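Local coordinates for protein dihydropteridine reductase (Caenorhabditis elegans, PDB 1OOE) that probably reduces quinonoid dihydrobiopterin to tetrahydrobiopterin with NADH or NADPH, working as a homodimeric short-chain dehydrogenase/reductase, at residues A[83-97]-A[136-148]. Sequence-based numbering, arbitrary orientation.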
loop_
_atom_site.group_PDB
_atom_site.type_symbol
_atom_site.label_atom_id
_atom_site.label_comp_id
_atom_site.label_asym_id
_atom_site.label_seq_id
_atom_site.Cartn_x
_atom_site.Cartn_y
_atom_site.Cartn_z
ATOM N N TRP A 83 -15.502 -1.390 -1.297
ATOM C CA TRP A 83 -14.804 -2.592 -1.752
ATOM C C TRP A 83 -14.943 -2.874 -3.249
ATOM O O TRP A 83 -15.939 -2.520 -3.879
ATOM C CB TRP A 83 -15.322 -3.810 -0.980
ATOM C CG TRP A 83 -14.607 -5.107 -1.285
ATOM C CD1 TRP A 83 -13.497 -5.597 -0.656
ATOM C CD2 TRP A 83 -14.986 -6.098 -2.254
ATOM N NE1 TRP A 83 -13.167 -6.831 -1.162
ATOM C CE2 TRP A 83 -14.065 -7.163 -2.143
ATOM C CE3 TRP A 83 -16.017 -6.191 -3.200
ATOM C CZ2 TRP A 83 -14.144 -8.312 -2.943
ATOM C CZ3 TRP A 83 -16.095 -7.338 -3.998
ATOM C CH2 TRP A 83 -15.164 -8.380 -3.860
ATOM N N ALA A 84 -13.919 -3.530 -3.791
ATOM C CA ALA A 84 -13.848 -3.956 -5.188
ATOM C C ALA A 84 -12.799 -5.065 -5.164
ATOM O O ALA A 84 -11.713 -4.876 -4.622
ATOM C CB ALA A 84 -13.397 -2.804 -6.093
ATOM N N GLY A 85 -13.121 -6.222 -5.732
ATOM C CA GLY A 85 -12.180 -7.327 -5.707
ATOM C C GLY A 85 -11.494 -7.640 -7.017
ATOM O O GLY A 85 -11.336 -6.763 -7.869
ATOM N N GLY A 86 -11.070 -8.894 -7.161
ATOM C CA GLY A 86 -10.414 -9.332 -8.380
ATOM C C GLY A 86 -8.995 -9.849 -8.230
ATOM O O GLY A 86 -8.158 -9.222 -7.574
ATOM N N SER A 87 -8.721 -11.004 -8.834
ATOM C CA SER A 87 -7.382 -11.578 -8.794
ATOM C C SER A 87 -6.592 -10.892 -9.904
ATOM O O SER A 87 -7.131 -10.044 -10.612
ATOM C CB SER A 87 -7.428 -13.087 -9.054
ATOM O OG SER A 87 -7.768 -13.358 -10.405
ATOM N N ALA A 88 -5.324 -11.257 -10.065
ATOM C CA ALA A 88 -4.498 -10.649 -11.105
ATOM C C ALA A 88 -4.993 -10.968 -12.516
ATOM O O ALA A 88 -4.710 -10.230 -13.461
ATOM C CB ALA A 88 -3.044 -11.091 -10.947
ATOM N N SER A 89 -5.734 -12.061 -12.666
ATOM C CA SER A 89 -6.239 -12.428 -13.983
ATOM C C SER A 89 -7.570 -11.742 -14.305
ATOM O O SER A 89 -8.085 -11.857 -15.418
ATOM C CB SER A 89 -6.377 -13.951 -14.092
ATOM O OG SER A 89 -7.199 -14.471 -13.065
ATOM N N SER A 90 -8.124 -11.027 -13.332
ATOM C CA SER A 90 -9.378 -10.311 -13.537
ATOM C C SER A 90 -9.165 -9.174 -14.525
ATOM O O SER A 90 -8.110 -8.540 -14.534
ATOM C CB SER A 90 -9.889 -9.727 -12.220
ATOM O OG SER A 90 -10.899 -8.765 -12.470
ATOM N N LYS A 91 -10.171 -8.912 -15.351
ATOM C CA LYS A 91 -10.073 -7.842 -16.335
ATOM C C LYS A 91 -9.870 -6.497 -15.642
ATOM O O LYS A 91 -9.148 -5.635 -16.144
ATOM C CB LYS A 91 -11.340 -7.796 -17.195
ATOM C CG LYS A 91 -11.315 -6.719 -18.270
ATOM C CD LYS A 91 -12.530 -6.798 -19.184
ATOM C CE LYS A 91 -13.828 -6.555 -18.428
ATOM N NZ LYS A 91 -15.004 -6.625 -19.340
ATOM N N ASP A 92 -10.498 -6.331 -14.481
ATOM C CA ASP A 92 -10.393 -5.084 -13.732
ATOM C C ASP A 92 -9.445 -5.146 -12.533
ATOM O O ASP A 92 -9.654 -4.446 -11.544
ATOM C CB ASP A 92 -11.778 -4.639 -13.251
ATOM C CG ASP A 92 -12.757 -4.442 -14.390
ATOM O OD1 ASP A 92 -12.395 -3.781 -15.383
ATOM O OD2 ASP A 92 -13.895 -4.944 -14.285
ATOM N N PHE A 93 -8.410 -5.977 -12.621
ATOM C CA PHE A 93 -7.440 -6.096 -11.532
ATOM C C PHE A 93 -6.860 -4.724 -11.187
ATOM O O PHE A 93 -6.896 -4.301 -10.028
ATOM C CB PHE A 93 -6.313 -7.071 -11.929
ATOM C CG PHE A 93 -5.058 -6.949 -11.089
ATOM C CD1 PHE A 93 -5.114 -7.014 -9.698
ATOM C CD2 PHE A 93 -3.819 -6.779 -11.699
ATOM C CE1 PHE A 93 -3.954 -6.910 -8.929
ATOM C CE2 PHE A 93 -2.649 -6.673 -10.940
ATOM C CZ PHE A 93 -2.719 -6.740 -9.551
ATOM N N VAL A 94 -6.341 -4.028 -12.194
ATOM C CA VAL A 94 -5.746 -2.711 -11.977
ATOM C C VAL A 94 -6.786 -1.629 -11.698
ATOM O O VAL A 94 -6.614 -0.811 -10.788
ATOM C CB VAL A 94 -4.876 -2.286 -13.184
ATOM C CG1 VAL A 94 -4.402 -0.854 -13.010
ATOM C CG2 VAL A 94 -3.672 -3.216 -13.301
ATOM N N LYS A 95 -7.860 -1.623 -12.483
ATOM C CA LYS A 95 -8.928 -0.645 -12.309
ATOM C C LYS A 95 -9.425 -0.639 -10.866
ATOM O O LYS A 95 -9.580 0.419 -10.250
ATOM C CB LYS A 95 -10.093 -0.971 -13.246
ATOM C CG LYS A 95 -11.302 -0.068 -13.070
ATOM C CD LYS A 95 -12.415 -0.480 -14.015
ATOM C CE LYS A 95 -13.613 0.442 -13.914
ATOM N NZ LYS A 95 -14.715 -0.016 -14.809
ATOM N N ASN A 96 -9.683 -1.829 -10.333
ATOM C CA ASN A 96 -10.162 -1.951 -8.966
ATOM C C ASN A 96 -9.071 -1.655 -7.950
ATOM O O ASN A 96 -9.346 -1.097 -6.889
ATOM C CB ASN A 96 -10.759 -3.339 -8.742
ATOM C CG ASN A 96 -12.034 -3.546 -9.535
ATOM O OD1 ASN A 96 -12.614 -2.588 -10.050
ATOM N ND2 ASN A 96 -12.484 -4.793 -9.631
ATOM N N ALA A 97 -7.832 -2.017 -8.274
ATOM C CA ALA A 97 -6.718 -1.740 -7.376
ATOM C C ALA A 97 -6.626 -0.223 -7.210
ATOM O O ALA A 97 -6.387 0.280 -6.111
ATOM C CB ALA A 97 -5.416 -2.289 -7.957
ATOM N N PRO A 136 -2.564 -13.463 2.830
ATOM C CA PRO A 136 -2.713 -13.330 1.375
ATOM C C PRO A 136 -4.179 -13.152 0.963
ATOM O O PRO A 136 -5.078 -13.717 1.590
ATOM C CB PRO A 136 -2.130 -14.643 0.843
ATOM C CG PRO A 136 -1.139 -15.050 1.900
ATOM C CD PRO A 136 -1.881 -14.719 3.181
ATOM N N THR A 137 -4.419 -12.365 -0.084
ATOM C CA THR A 137 -5.781 -12.145 -0.582
ATOM C C THR A 137 -5.811 -12.263 -2.107
ATOM O O THR A 137 -6.147 -11.312 -2.810
ATOM C CB THR A 137 -6.327 -10.748 -0.192
ATOM O OG1 THR A 137 -5.501 -9.725 -0.765
ATOM C CG2 THR A 137 -6.371 -10.592 1.321
ATOM N N PRO A 138 -5.481 -13.451 -2.638
ATOM C CA PRO A 138 -5.465 -13.686 -4.086
ATOM C C PRO A 138 -6.750 -13.363 -4.859
ATOM O O PRO A 138 -6.691 -13.070 -6.055
ATOM C CB PRO A 138 -5.081 -15.162 -4.193
ATOM C CG PRO A 138 -5.640 -15.750 -2.928
ATOM C CD PRO A 138 -5.256 -14.706 -1.901
ATOM N N SER A 139 -7.901 -13.419 -4.191
ATOM C CA SER A 139 -9.169 -13.139 -4.865
ATOM C C SER A 139 -9.550 -11.658 -4.869
ATOM O O SER A 139 -10.499 -11.264 -5.542
ATOM C CB SER A 139 -10.305 -13.946 -4.230
ATOM O OG SER A 139 -10.674 -13.416 -2.969
ATOM N N MET A 140 -8.809 -10.848 -4.118
ATOM C CA MET A 140 -9.065 -9.410 -4.032
ATOM C C MET A 140 -7.739 -8.721 -3.731
ATOM O O MET A 140 -7.571 -8.070 -2.700
ATOM C CB MET A 140 -10.093 -9.115 -2.931
ATOM C CG MET A 140 -9.816 -9.813 -1.602
ATOM S SD MET A 140 -11.179 -9.559 -0.439
ATOM C CE MET A 140 -10.314 -9.490 1.110
ATOM N N ILE A 141 -6.804 -8.878 -4.661
ATOM C CA ILE A 141 -5.457 -8.338 -4.538
ATOM C C ILE A 141 -5.350 -6.834 -4.298
ATOM O O ILE A 141 -4.570 -6.405 -3.446
ATOM C CB ILE A 141 -4.616 -8.752 -5.770
ATOM C CG1 ILE A 141 -4.521 -10.282 -5.809
ATOM C CG2 ILE A 141 -3.225 -8.136 -5.702
ATOM C CD1 ILE A 141 -3.712 -10.852 -6.969
ATOM N N GLY A 142 -6.124 -6.038 -5.029
ATOM C CA GLY A 142 -6.076 -4.593 -4.850
ATOM C C GLY A 142 -6.517 -4.167 -3.460
ATOM O O GLY A 142 -5.867 -3.341 -2.809
ATOM N N TYR A 143 -7.630 -4.727 -3.002
ATOM C CA TYR A 143 -8.145 -4.416 -1.673
ATOM C C TYR A 143 -7.068 -4.780 -0.655
ATOM O O TYR A 143 -6.764 -4.007 0.258
ATOM C CB TYR A 143 -9.412 -5.233 -1.405
ATOM C CG TYR A 143 -10.062 -4.959 -0.065
ATOM C CD1 TYR A 143 -10.696 -3.743 0.190
ATOM C CD2 TYR A 143 -10.054 -5.923 0.939
ATOM C CE1 TYR A 143 -11.311 -3.498 1.417
ATOM C CE2 TYR A 143 -10.663 -5.691 2.168
ATOM C CZ TYR A 143 -11.293 -4.476 2.398
ATOM O OH TYR A 143 -11.914 -4.250 3.606
ATOM N N GLY A 144 -6.487 -5.965 -0.824
ATOM C CA GLY A 144 -5.447 -6.421 0.083
ATOM C C GLY A 144 -4.265 -5.472 0.155
ATOM O O GLY A 144 -3.811 -5.139 1.252
ATOM N N MET A 145 -3.769 -5.047 -1.007
ATOM C CA MET A 145 -2.631 -4.123 -1.102
ATOM C C MET A 145 -2.905 -2.799 -0.413
ATOM O O MET A 145 -2.081 -2.296 0.356
ATOM C CB MET A 145 -2.318 -3.783 -2.558
ATOM C CG MET A 145 -1.750 -4.880 -3.401
ATOM S SD MET A 145 -0.977 -4.091 -4.814
ATOM C CE MET A 145 -2.381 -3.641 -5.806
ATOM N N ALA A 146 -4.051 -2.218 -0.751
ATOM C CA ALA A 146 -4.467 -0.933 -0.207
ATOM C C ALA A 146 -4.540 -0.980 1.309
ATOM O O ALA A 146 -3.991 -0.113 1.993
ATOM C CB ALA A 146 -5.827 -0.537 -0.785
ATOM N N LYS A 147 -5.212 -1.998 1.839
ATOM C CA LYS A 147 -5.343 -2.114 3.283
ATOM C C LYS A 147 -4.013 -2.428 3.970
ATOM O O LYS A 147 -3.787 -1.994 5.098
ATOM C CB LYS A 147 -6.409 -3.160 3.632
ATOM C CG LYS A 147 -7.833 -2.710 3.298
ATOM C CD LYS A 147 -8.287 -1.564 4.207
ATOM C CE LYS A 147 -9.765 -1.251 4.014
ATOM N NZ LYS A 147 -10.248 -0.226 4.995
ATOM N N ALA A 148 -3.126 -3.164 3.304
ATOM C CA ALA A 148 -1.824 -3.468 3.900
ATOM C C ALA A 148 -1.056 -2.157 4.055
ATOM O O ALA A 148 -0.309 -1.981 5.017
ATOM C CB ALA A 148 -1.031 -4.442 3.018
HETATM O O HOH W 1 -9.324 -6.024 -5.002
HETATM O O HOH W 2 -7.893 -6.273 -7.380
HETATM O O HOH W 3 -4.614 -1.461 -4.469
#
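W83 and Y143 meet edge to face, with CD1 of the indole over the centre of the phenol ring, 3.5 Å from Y143 CD1, and the planes turned 65° apart. Y143 and K147 spell the YxxxK pattern of the short-chain dehydrogenase/reductase family, and the loop leading into helix 93-118 lies against the start of the helix that carries this probable catalytic pair. Next to CD1, the indole NE1-H gives a weak, fairly straight bond to M140 SD at 3.5 Å, a Met-aromatic contact made at the ring edge. W83 has CG anti to its backbone N (chi1 -176°), which carries the pyrrole edge across to both partners. The opposite face of Y143 lies against CG of K147, whose NZ is bonded to T128 O and G129 O. An alanine in place of Y143 removes the ring and its hydroxyl, which would probably leave the W83 edge without an aromatic face and K147 CG without the ring it lies against.

Further along, a single backbone bridge joins the loops: G86 N donates to S139 O at 2.9 Å, and I141 N donates to G86 O at 3.2 Å. N96 ND2 holds G85 O in its amide plane, steadying this loop from helix 93-118. Beyond the bridge, I141 CG2 touches the edge of F93 at CE1, while CD1 reaches A88; the second subunit packs on I141 through its L153. The short helical segments 93-97 and 141-148 have axes 34° apart, and A97 CA comes within 3.9 Å of G142 CA, an approach open to glycine at 142 because a CB there would run into A97 CA. One water donates to both A97 O and G142 O; another accepts from Y143 N and donates to A84 O at 2.7 Å.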